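Local coordinates for protein fanconi-associated nuclease 1 homolog (Pseudomonas aeruginosa, PDB 5Y7Q) that belongs to the FAN1 family of nucleases, carries a VRR-NUC domain, and is bound to DNA in this structure, at residues L243-C248 and V280-Q285; E256-L261 and A287-K292; L302-S307 and R317-G322. All blocks are in the same frame, centred on the assembly; numbering follows the deposited sequence.

Interaction 1: L243-C248 and V280-Q285; sequences LHLFDC and VKLLFQ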
loop_
_atom_site.group_PDB
_atom_site.type_symbol
_atom_site.label_atom_id
_atom_site.label_comp_id
_atom_site.label_asym_id
_atom_site.label_seq_id
_atom_site.Cartn_x
_atom_site.Cartn_y
_atom_site.Cartn_z
ATOM N N LEU A 243 14.887 7.679 -3.816
ATOM C CA LEU A 243 15.558 7.589 -2.528
ATOM C C LEU A 243 15.411 8.879 -1.744
ATOM O O LEU A 243 15.267 8.853 -0.513
ATOM C CB LEU A 243 17.023 7.240 -2.717
ATOM C CG LEU A 243 17.193 5.778 -3.107
ATOM C CD1 LEU A 243 18.619 5.506 -3.495
ATOM C CD2 LEU A 243 16.733 4.873 -1.969
ATOM N N HIS A 244 15.424 10.021 -2.428
ATOM C CA HIS A 244 15.297 11.263 -1.680
ATOM C C HIS A 244 13.898 11.426 -1.097
ATOM O O HIS A 244 13.743 11.809 0.067
ATOM C CB HIS A 244 15.649 12.461 -2.534
ATOM C CG HIS A 244 15.651 13.727 -1.749
ATOM N ND1 HIS A 244 14.931 14.841 -2.123
ATOM C CD2 HIS A 244 16.238 14.032 -0.567
ATOM C CE1 HIS A 244 15.102 15.791 -1.222
ATOM N NE2 HIS A 244 15.886 15.325 -0.266
ATOM N N LEU A 245 12.864 11.166 -1.888
ATOM C CA LEU A 245 11.524 11.263 -1.338
ATOM C C LEU A 245 11.371 10.300 -0.188
ATOM O O LEU A 245 10.961 10.696 0.907
ATOM C CB LEU A 245 10.474 11.003 -2.413
ATOM C CG LEU A 245 10.583 11.939 -3.620
ATOM C CD1 LEU A 245 9.541 11.590 -4.665
ATOM C CD2 LEU A 245 10.443 13.377 -3.163
ATOM N N PHE A 246 11.768 9.040 -0.394
ATOM C CA PHE A 246 11.665 8.035 0.666
ATOM C C PHE A 246 12.309 8.535 1.947
ATOM O O PHE A 246 11.701 8.482 3.026
ATOM C CB PHE A 246 12.306 6.733 0.205
ATOM C CG PHE A 246 12.156 5.593 1.175
ATOM C CD1 PHE A 246 13.066 5.411 2.208
ATOM C CD2 PHE A 246 11.135 4.671 1.027
ATOM C CE1 PHE A 246 12.936 4.353 3.090
ATOM C CE2 PHE A 246 11.008 3.605 1.918
ATOM C CZ PHE A 246 11.907 3.449 2.940
ATOM N N ASP A 247 13.533 9.066 1.832
ATOM C CA ASP A 247 14.193 9.705 2.967
ATOM C C ASP A 247 13.303 10.769 3.611
ATOM O O ASP A 247 13.177 10.832 4.842
ATOM C CB ASP A 247 15.524 10.303 2.511
ATOM C CG ASP A 247 16.338 10.885 3.662
ATOM O OD1 ASP A 247 16.472 10.216 4.720
ATOM O OD2 ASP A 247 16.848 12.021 3.497
ATOM N N CYS A 248 12.664 11.611 2.790
ATOM C CA CYS A 248 11.842 12.682 3.344
ATOM C C CYS A 248 10.688 12.123 4.157
ATOM O O CYS A 248 10.428 12.583 5.272
ATOM C CB CYS A 248 11.324 13.592 2.235
ATOM S SG CYS A 248 12.547 14.779 1.663
ATOM N N VAL A 280 4.086 14.185 -5.056
ATOM C CA VAL A 280 2.812 14.865 -4.879
ATOM C C VAL A 280 2.038 14.253 -3.709
ATOM O O VAL A 280 1.408 14.970 -2.912
ATOM C CB VAL A 280 2.063 14.809 -6.229
ATOM C CG1 VAL A 280 0.863 13.855 -6.198
ATOM C CG2 VAL A 280 1.748 16.213 -6.750
ATOM N N LYS A 281 2.134 12.928 -3.543
ATOM C CA LYS A 281 1.575 12.290 -2.360
ATOM C C LYS A 281 2.221 12.845 -1.099
ATOM O O LYS A 281 1.533 13.161 -0.116
ATOM C CB LYS A 281 1.760 10.769 -2.449
ATOM C CG LYS A 281 1.141 9.998 -1.279
ATOM C CD LYS A 281 1.339 8.476 -1.403
ATOM C CE LYS A 281 0.617 7.696 -0.278
ATOM N NZ LYS A 281 1.017 6.248 -0.210
ATOM N N LEU A 282 3.545 13.006 -1.127
ATOM C CA LEU A 282 4.246 13.453 0.069
ATOM C C LEU A 282 3.806 14.857 0.474
ATOM O O LEU A 282 3.470 15.109 1.640
ATOM C CB LEU A 282 5.740 13.388 -0.197
ATOM C CG LEU A 282 6.741 13.575 0.903
ATOM C CD1 LEU A 282 6.634 12.421 1.831
ATOM C CD2 LEU A 282 8.078 13.601 0.229
ATOM N N LEU A 283 3.791 15.786 -0.484
ATOM C CA LEU A 283 3.208 17.101 -0.231
ATOM C C LEU A 283 1.835 16.980 0.410
ATOM O O LEU A 283 1.529 17.668 1.396
ATOM C CB LEU A 283 3.094 17.888 -1.531
ATOM C CG LEU A 283 4.429 18.409 -2.018
ATOM C CD1 LEU A 283 4.208 19.152 -3.318
ATOM C CD2 LEU A 283 5.032 19.313 -0.968
ATOM N N PHE A 284 0.989 16.109 -0.147
ATOM C CA PHE A 284 -0.350 15.916 0.404
ATOM C C PHE A 284 -0.287 15.638 1.908
ATOM O O PHE A 284 -0.887 16.364 2.712
ATOM C CB PHE A 284 -1.053 14.778 -0.356
ATOM C CG PHE A 284 -2.542 14.689 -0.124
ATOM C CD1 PHE A 284 -3.409 15.529 -0.789
ATOM C CD2 PHE A 284 -3.069 13.732 0.728
ATOM C CE1 PHE A 284 -4.769 15.439 -0.577
ATOM C CE2 PHE A 284 -4.422 13.637 0.948
ATOM C CZ PHE A 284 -5.276 14.486 0.298
ATOM N N GLN A 285 0.477 14.619 2.314
ATOM C CA GLN A 285 0.509 14.287 3.735
ATOM C C GLN A 285 1.051 15.445 4.567
ATOM O O GLN A 285 0.562 15.700 5.680
ATOM C CB GLN A 285 1.331 13.029 3.960
ATOM C CG GLN A 285 1.094 11.996 2.892
ATOM C CD GLN A 285 0.939 10.603 3.447
ATOM O OE1 GLN A 285 1.101 9.626 2.720
ATOM N NE2 GLN A 285 0.619 10.499 4.744
#

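Interaction 2: E256-L261 and A287-K292; sequences EPLEEL and AQHCEK. With nucleotides of chain D.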
loop_
_atom_site.group_PDB
_atom_site.type_symbol
_atom_site.label_atom_id
_atom_site.label_comp_id
_atom_site.label_asym_id
_atom_site.label_seq_id
_atom_site.Cartn_x
_atom_site.Cartn_y
_atom_site.Cartn_z
ATOM N N GLU A 256 10.244 15.566 12.209
ATOM C CA GLU A 256 11.053 16.668 11.702
ATOM C C GLU A 256 10.158 17.838 11.284
ATOM O O GLU A 256 9.105 17.630 10.672
ATOM C CB GLU A 256 11.901 16.189 10.515
ATOM C CG GLU A 256 13.059 17.100 10.110
ATOM C CD GLU A 256 14.245 16.338 9.514
ATOM O OE1 GLU A 256 14.593 15.248 10.034
ATOM O OE2 GLU A 256 14.830 16.841 8.525
ATOM N N PRO A 257 10.544 19.073 11.601
ATOM C CA PRO A 257 9.704 20.224 11.237
ATOM C C PRO A 257 9.639 20.418 9.731
ATOM O O PRO A 257 10.649 20.337 9.030
ATOM C CB PRO A 257 10.407 21.404 11.912
ATOM C CG PRO A 257 11.840 20.958 12.019
ATOM C CD PRO A 257 11.773 19.481 12.297
ATOM N N LEU A 258 8.443 20.712 9.236
ATOM C CA LEU A 258 8.298 20.844 7.797
ATOM C C LEU A 258 9.151 21.949 7.204
ATOM O O LEU A 258 9.271 21.989 5.983
ATOM C CB LEU A 258 6.846 21.114 7.414
ATOM C CG LEU A 258 5.846 20.031 7.767
ATOM C CD1 LEU A 258 4.500 20.597 7.483
ATOM C CD2 LEU A 258 6.093 18.774 6.957
ATOM N N GLU A 259 9.709 22.861 8.003
ATOM C CA GLU A 259 10.459 23.968 7.417
ATOM C C GLU A 259 11.638 23.446 6.605
ATOM O O GLU A 259 11.768 23.731 5.403
ATOM C CB GLU A 259 10.923 24.937 8.507
ATOM C CG GLU A 259 11.752 26.127 7.977
ATOM C CD GLU A 259 12.200 27.120 9.074
ATOM O OE1 GLU A 259 11.396 28.005 9.445
ATOM O OE2 GLU A 259 13.356 27.022 9.556
ATOM N N GLU A 260 12.482 22.629 7.233
ATOM C CA GLU A 260 13.620 22.060 6.518
ATOM C C GLU A 260 13.205 20.896 5.624
ATOM O O GLU A 260 13.851 20.647 4.595
ATOM C CB GLU A 260 14.715 21.638 7.510
ATOM C CG GLU A 260 14.260 20.740 8.660
ATOM C CD GLU A 260 15.349 20.520 9.729
ATOM O OE1 GLU A 260 15.573 21.429 10.563
ATOM O OE2 GLU A 260 15.973 19.433 9.741
ATOM N N LEU A 261 12.128 20.191 5.978
ATOM C CA LEU A 261 11.585 19.181 5.075
ATOM C C LEU A 261 11.255 19.788 3.720
ATOM O O LEU A 261 11.696 19.286 2.680
ATOM C CB LEU A 261 10.343 18.536 5.685
ATOM C CG LEU A 261 10.581 17.465 6.741
ATOM C CD1 LEU A 261 9.261 16.843 7.132
ATOM C CD2 LEU A 261 11.539 16.413 6.230
ATOM N N ALA A 287 0.551 18.540 4.030
ATOM C CA ALA A 287 -0.608 19.404 4.197
ATOM C C ALA A 287 -1.567 18.862 5.250
ATOM O O ALA A 287 -2.053 19.617 6.099
ATOM C CB ALA A 287 -1.316 19.575 2.862
ATOM N N GLN A 288 -1.867 17.559 5.206
ATOM C CA GLN A 288 -2.755 16.996 6.221
ATOM C C GLN A 288 -2.219 17.279 7.608
ATOM O O GLN A 288 -2.949 17.748 8.491
ATOM C CB GLN A 288 -2.931 15.494 6.026
ATOM C CG GLN A 288 -3.898 15.134 4.924
ATOM C CD GLN A 288 -4.253 13.659 4.896
ATOM O OE1 GLN A 288 -3.447 12.808 5.267
ATOM N NE2 GLN A 288 -5.471 13.348 4.446
ATOM N N HIS A 289 -0.929 17.012 7.810
ATOM C CA HIS A 289 -0.304 17.309 9.088
ATOM C C HIS A 289 -0.520 18.773 9.461
ATOM O O HIS A 289 -0.867 19.089 10.604
ATOM C CB HIS A 289 1.181 16.960 9.019
ATOM C CG HIS A 289 1.947 17.328 10.249
ATOM N ND1 HIS A 289 1.750 16.706 11.463
ATOM C CD2 HIS A 289 2.914 18.255 10.453
ATOM C CE1 HIS A 289 2.564 17.234 12.361
ATOM N NE2 HIS A 289 3.283 18.175 11.773
ATOM N N CYS A 290 -0.359 19.679 8.493
ATOM C CA CYS A 290 -0.543 21.099 8.781
ATOM C C CYS A 290 -1.953 21.381 9.263
ATOM O O CYS A 290 -2.155 22.081 10.264
ATOM C CB CYS A 290 -0.252 21.931 7.542
ATOM S SG CYS A 290 1.465 22.086 7.204
ATOM N N GLU A 291 -2.943 20.850 8.543
ATOM C CA GLU A 291 -4.336 21.048 8.913
ATOM C C GLU A 291 -4.587 20.546 10.325
ATOM O O GLU A 291 -5.336 21.168 11.087
ATOM C CB GLU A 291 -5.233 20.332 7.903
ATOM C CG GLU A 291 -6.479 21.087 7.461
ATOM C CD GLU A 291 -7.329 20.282 6.476
ATOM O OE1 GLU A 291 -6.760 19.523 5.649
ATOM O OE2 GLU A 291 -8.574 20.402 6.549
ATOM N N LYS A 292 -3.937 19.442 10.709
ATOM C CA LYS A 292 -4.062 18.961 12.081
ATOM C C LYS A 292 -3.554 19.999 13.072
ATOM O O LYS A 292 -4.203 20.276 14.088
ATOM C CB LYS A 292 -3.321 17.636 12.246
ATOM C CG LYS A 292 -4.078 16.439 11.675
ATOM C CD LYS A 292 -3.923 15.179 12.531
ATOM C CE LYS A 292 -4.088 15.462 14.035
ATOM N NZ LYS A 292 -5.292 16.290 14.409
ATOM P P DT D 4 -9.214 17.868 13.738
ATOM O OP1 DT D 4 -8.813 18.346 15.076
ATOM O OP2 DT D 4 -8.380 18.189 12.556
ATOM O "O5'" DT D 4 -9.377 16.294 13.819
ATOM C "C5'" DT D 4 -8.277 15.495 13.552
ATOM C "C4'" DT D 4 -8.479 14.122 14.114
ATOM O "O4'" DT D 4 -9.753 13.616 13.637
ATOM C "C3'" DT D 4 -7.447 13.103 13.647
ATOM O "O3'" DT D 4 -7.405 12.009 14.564
ATOM C "C2'" DT D 4 -8.070 12.674 12.334
ATOM C "C1'" DT D 4 -9.496 12.499 12.820
ATOM N N1 DT D 4 -10.508 12.425 11.764
ATOM C C2 DT D 4 -11.488 11.483 11.897
ATOM O O2 DT D 4 -11.547 10.723 12.845
ATOM N N3 DT D 4 -12.399 11.439 10.885
ATOM C C4 DT D 4 -12.434 12.253 9.763
ATOM O O4 DT D 4 -13.311 12.141 8.901
ATOM C C5 DT D 4 -11.364 13.228 9.687
ATOM C C6 DT D 4 -10.454 13.274 10.676
#

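Interaction 3: L302-S307 and R317-G322; sequences LYRQSS and RSLERG. With nucleotides of chain D.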
loop_
_atom_site.group_PDB
_atom_site.type_symbol
_atom_site.label_atom_id
_atom_site.label_comp_id
_atom_site.label_asym_id
_atom_site.label_seq_id
_atom_site.Cartn_x
_atom_site.Cartn_y
_atom_site.Cartn_z
ATOM N N LEU A 302 0.326 23.971 0.500
ATOM C CA LEU A 302 0.882 22.667 0.138
ATOM C C LEU A 302 -0.115 21.836 -0.669
ATOM O O LEU A 302 0.256 21.218 -1.668
ATOM C CB LEU A 302 1.347 21.908 1.389
ATOM C CG LEU A 302 2.422 22.546 2.284
ATOM C CD1 LEU A 302 2.669 21.723 3.554
ATOM C CD2 LEU A 302 3.737 22.723 1.559
ATOM N N TYR A 303 -1.387 21.806 -0.259
ATOM C CA TYR A 303 -2.419 21.180 -1.096
ATOM C C TYR A 303 -2.463 21.793 -2.503
ATOM O O TYR A 303 -2.585 21.071 -3.501
ATOM C CB TYR A 303 -3.798 21.316 -0.448
ATOM C CG TYR A 303 -4.102 20.407 0.724
ATOM C CD1 TYR A 303 -3.839 19.032 0.667
ATOM C CD2 TYR A 303 -4.694 20.919 1.881
ATOM C CE1 TYR A 303 -4.149 18.194 1.745
ATOM C CE2 TYR A 303 -4.989 20.099 2.954
ATOM C CZ TYR A 303 -4.717 18.744 2.883
ATOM O OH TYR A 303 -5.036 17.953 3.958
ATOM N N ARG A 304 -2.379 23.124 -2.601
ATOM C CA ARG A 304 -2.493 23.776 -3.898
ATOM C C ARG A 304 -1.339 23.439 -4.821
ATOM O O ARG A 304 -1.526 23.407 -6.040
ATOM C CB ARG A 304 -2.623 25.287 -3.736
ATOM C CG ARG A 304 -4.083 25.707 -3.629
ATOM C CD ARG A 304 -4.414 26.844 -4.537
ATOM N NE ARG A 304 -4.629 28.036 -3.739
ATOM C CZ ARG A 304 -5.000 29.203 -4.244
ATOM N NH1 ARG A 304 -5.191 29.314 -5.561
ATOM N NH2 ARG A 304 -5.175 30.250 -3.434
ATOM N N GLN A 305 -0.152 23.154 -4.293
ATOM C CA GLN A 305 0.929 22.776 -5.208
ATOM C C GLN A 305 1.000 21.267 -5.463
ATOM O O GLN A 305 1.973 20.795 -6.055
ATOM C CB GLN A 305 2.276 23.328 -4.731
ATOM C CG GLN A 305 2.941 22.612 -3.614
ATOM C CD GLN A 305 3.946 23.510 -2.935
ATOM O OE1 GLN A 305 5.127 23.159 -2.808
ATOM N NE2 GLN A 305 3.491 24.693 -2.505
ATOM N N SER A 306 0.007 20.504 -5.026
ATOM C CA SER A 306 -0.058 19.071 -5.278
ATOM C C SER A 306 -1.184 18.726 -6.255
ATOM O O SER A 306 -2.309 19.236 -6.135
ATOM C CB SER A 306 -0.261 18.317 -3.964
ATOM O OG SER A 306 -0.588 16.965 -4.215
ATOM N N SER A 307 -0.880 17.856 -7.223
ATOM C CA SER A 307 -1.871 17.322 -8.157
ATOM C C SER A 307 -2.458 15.996 -7.683
ATOM O O SER A 307 -3.183 15.337 -8.439
ATOM C CB SER A 307 -1.270 17.168 -9.565
ATOM O OG SER A 307 -0.215 16.220 -9.600
ATOM N N ARG A 317 -11.271 23.595 1.131
ATOM C CA ARG A 317 -11.718 23.438 2.505
ATOM C C ARG A 317 -10.737 24.068 3.490
ATOM O O ARG A 317 -11.165 24.634 4.500
ATOM C CB ARG A 317 -11.939 21.956 2.810
ATOM C CG ARG A 317 -12.344 21.663 4.246
ATOM C CD ARG A 317 -13.591 22.436 4.699
ATOM N NE ARG A 317 -13.851 22.240 6.129
ATOM C CZ ARG A 317 -14.704 22.966 6.849
ATOM N NH1 ARG A 317 -15.393 23.942 6.278
ATOM N NH2 ARG A 317 -14.868 22.717 8.143
ATOM N N SER A 318 -9.426 24.017 3.211
ATOM C CA SER A 318 -8.476 24.666 4.113
ATOM C C SER A 318 -8.632 26.179 4.092
ATOM O O SER A 318 -8.615 26.818 5.149
ATOM C CB SER A 318 -7.040 24.288 3.764
ATOM O OG SER A 318 -6.745 22.972 4.183
ATOM N N LEU A 319 -8.773 26.776 2.905
ATOM C CA LEU A 319 -9.009 28.214 2.851
ATOM C C LEU A 319 -10.247 28.577 3.655
ATOM O O LEU A 319 -10.217 29.502 4.485
ATOM C CB LEU A 319 -9.132 28.685 1.405
ATOM C CG LEU A 319 -7.836 28.756 0.587
ATOM C CD1 LEU A 319 -8.077 28.614 -0.913
ATOM C CD2 LEU A 319 -7.032 30.029 0.899
ATOM N N GLU A 320 -11.341 27.828 3.455
ATOM C CA GLU A 320 -12.545 28.088 4.239
ATOM C C GLU A 320 -12.241 28.047 5.739
ATOM O O GLU A 320 -12.616 28.960 6.483
ATOM C CB GLU A 320 -13.651 27.096 3.871
ATOM C CG GLU A 320 -15.027 27.509 4.378
ATOM C CD GLU A 320 -16.066 26.390 4.296
ATOM O OE1 GLU A 320 -17.280 26.678 4.465
ATOM O OE2 GLU A 320 -15.677 25.222 4.081
ATOM N N ARG A 321 -11.540 27.003 6.199
ATOM C CA ARG A 321 -11.183 26.925 7.611
ATOM C C ARG A 321 -10.305 28.103 8.034
ATOM O O ARG A 321 -10.423 28.590 9.164
ATOM C CB ARG A 321 -10.495 25.584 7.908
ATOM C CG ARG A 321 -11.382 24.574 8.629
ATOM C CD ARG A 321 -11.045 23.086 8.385
ATOM N NE ARG A 321 -10.154 22.455 9.375
ATOM C CZ ARG A 321 -10.372 22.369 10.693
ATOM N NH1 ARG A 321 -11.450 22.910 11.266
ATOM N NH2 ARG A 321 -9.482 21.746 11.459
ATOM N N GLY A 322 -9.448 28.602 7.143
ATOM C CA GLY A 322 -8.620 29.742 7.486
ATOM C C GLY A 322 -9.302 31.082 7.372
ATOM O O GLY A 322 -8.634 32.122 7.346
ATOM P P DA D 3 -13.697 18.933 8.369
ATOM O OP1 DA D 3 -12.879 20.080 7.933
ATOM O OP2 DA D 3 -13.719 17.744 7.490
ATOM O "O5'" DA D 3 -13.248 18.469 9.841
ATOM C "C5'" DA D 3 -13.247 19.417 10.914
ATOM C "C4'" DA D 3 -12.650 18.850 12.197
ATOM O "O4'" DA D 3 -13.365 17.672 12.604
ATOM C "C3'" DA D 3 -11.212 18.400 12.126
ATOM O "O3'" DA D 3 -10.697 18.389 13.446
ATOM C "C2'" DA D 3 -11.362 16.985 11.572
ATOM C "C1'" DA D 3 -12.571 16.521 12.362
ATOM N N9 DA D 3 -13.440 15.589 11.686
ATOM C C8 DA D 3 -13.988 15.716 10.441
ATOM N N7 DA D 3 -14.803 14.741 10.126
ATOM C C5 DA D 3 -14.814 13.942 11.259
ATOM C C6 DA D 3 -15.484 12.749 11.571
ATOM N N6 DA D 3 -16.312 12.139 10.722
ATOM N N1 DA D 3 -15.269 12.207 12.796
ATOM C C2 DA D 3 -14.439 12.829 13.642
ATOM N N3 DA D 3 -13.754 13.953 13.458
ATOM C C4 DA D 3 -13.992 14.463 12.234
ATOM P P DA D 2 -19.120 18.799 4.842
ATOM O OP1 DA D 2 -18.215 19.591 3.981
ATOM O OP2 DA D 2 -19.433 17.418 4.423
ATOM O "O5'" DA D 2 -18.515 18.720 6.322
ATOM C "C5'" DA D 2 -18.564 19.859 7.195
ATOM C "C4'" DA D 2 -17.575 19.691 8.320
ATOM O "O4'" DA D 2 -18.141 18.807 9.324
ATOM C "C3'" DA D 2 -16.265 19.033 7.880
ATOM O "O3'" DA D 2 -15.169 19.548 8.595
ATOM C "C2'" DA D 2 -16.493 17.582 8.229
ATOM C "C1'" DA D 2 -17.269 17.710 9.510
ATOM N N9 DA D 2 -18.026 16.507 9.758
ATOM C C8 DA D 2 -18.844 15.854 8.880
ATOM N N7 DA D 2 -19.357 14.754 9.361
ATOM C C5 DA D 2 -18.813 14.669 10.629
ATOM C C6 DA D 2 -18.963 13.732 11.657
ATOM N N6 DA D 2 -19.739 12.656 11.558
ATOM N N1 DA D 2 -18.283 13.945 12.797
ATOM C C2 DA D 2 -17.506 15.029 12.897
ATOM N N3 DA D 2 -17.286 15.980 11.999
ATOM C C4 DA D 2 -17.978 15.736 10.879
#

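Interaction 1: L243-C248 and V280-Q285
Cys248, which faces Leu282 across the contact, rests its sulfur on one face of the His244 ring, 3.8 Å above the plane and displaced toward the rim. The imidazole thus packs against a side chain one turn later in its own helix, while the CB of the same cysteine does the touching across the gap. On the partner helix the Phe284 ring points to the far side: it meets the Tyr303 ring edge-to-face and the ring of His308 at about 35°. Between the helices the meeting is wholly aliphatic and rests on a single methyl of Leu282. Leu282 CD2 lies 3.8 Å from Cys248 CB and 4.1 Å from Leu245 CD2, spanning two residues that are three positions apart on helix 236-253. Its CG lies opposite the backbone N (chi1 -170°), which directs the branch toward helix 236-253. Leu245 offers CD2 rather than CD1, and the two leucine side chains cross obliquely. The helices, 236-253 and 273-292, run in the same general sense here, with the CA atoms of Leu245 and Leu282 7.7 Å apart at their nearest. Such side-by-side helices fit the largely helical, TPR-like region known from FAN1 proteins. All three touching residues are buried; Tyr270, Arg278 and Arg279 also touch Leu245, and Leu265 touches Cys248. Beside the contact Gln285 OE1 accepts a hydrogen bond from Arg249 NH1; the Arg249 side chain also packs on Leu282 and Lys281. At the other end of the segment, Val280 O receives the hydroxyl of Ser306, a link to the loop that follows helix 296-304.

Interaction 2: E256-L261 and A287-K292
Leu258 and His289 point past one another from their two helices, and the leucine meets the imidazole at its edge, near the ring plane. Its CD1 lies 4.1 Å from His289 CD2. The same methyl also reaches Cys290 SG, 3.4 Å away, and so bridges two successive residues of helix 273-292. With chi1 near 175° the His289 ring swings away from its own N, toward Leu258, whereas Cys290 turns its sulfur beside its own backbone N. Pro257 is the N-cap of helix 258-264, which makes Leu258 the first helical residue: the contact joins the opening turn of this short helix to the last turns of the long helix 273-292, within the helical part of the FAN1-type fold. Phe252 and Phe286 also pack on Leu258, and Phe252 meets the His289 ring edge-to-face. Behind the contact, Glu291 is held by a salt bridge to Arg314. At the helix end Lys292, bent along its chain, brings NZ to within 3.2 Å of C5' of nucleotide DT4 of chain D, beside the DNA backbone.

Interaction 3: L302-S307 and R317-G322
Tyr303 and Ser318 have the nearest CA atoms, 8.7 Å apart, on the successive helices 296-304 and 311-321, whose segments run in broadly opposing senses. Ser318 OG approaches the Tyr303 ring at its edge, in plane, 3.6 Å from CE2; the hydroxyl itself bonds back to Arg314 O, and Tyr303 OH is taken by Glu291. Arg304, its chain bent at chi2 and chi3, crosses Leu319 at about a right angle, with NH2 4.2 Å from Leu319 CD1 and its NE bonded to Gln300. The two successive, oppositely running helices form a helical hairpin, consistent with the helical, TPR-like region of FAN1 proteins, and helix 311-321 carries arginines to the DNA. Arg317 NE donates a fairly straight bond (161°) to OP1 of DA3 of chain D, at 3.0 Å and in the guanidinium plane. Its NH2 adds weak bonds to that same oxygen and to O3' of DA2 of chain D. The third nitrogen, NH1, makes a 2.6 Å salt bridge to Glu320 OE2, reached from above the carboxylate plane, which helps to fix the rotation of the guanidinium; Glu320 OE1 is in turn paired with Arg354. Arg321 packs its CG on one face of the Arg317 guanidinium and lays a face of its own over the sugar of DA3 of chain D.

From the N terminus, interaction 1 opens on helix 236-253 and interaction 2 on the following helix 258-264. Helix 273-292 then closes both in order, 280-285 before 287-292, so the two loops cross, their segments alternating along the chain. Interaction 3 follows in series, its much shorter loop, with nine residues between the segments, joining helices 296-304 and 311-321. Helix 273-292 is shared by the first two contacts and also touches interaction 3 from both sets of its residues, for instance through Ala287 with Tyr303. Five helices, 236-253 to 311-321, are tied side by side, with bound DNA near the later ones.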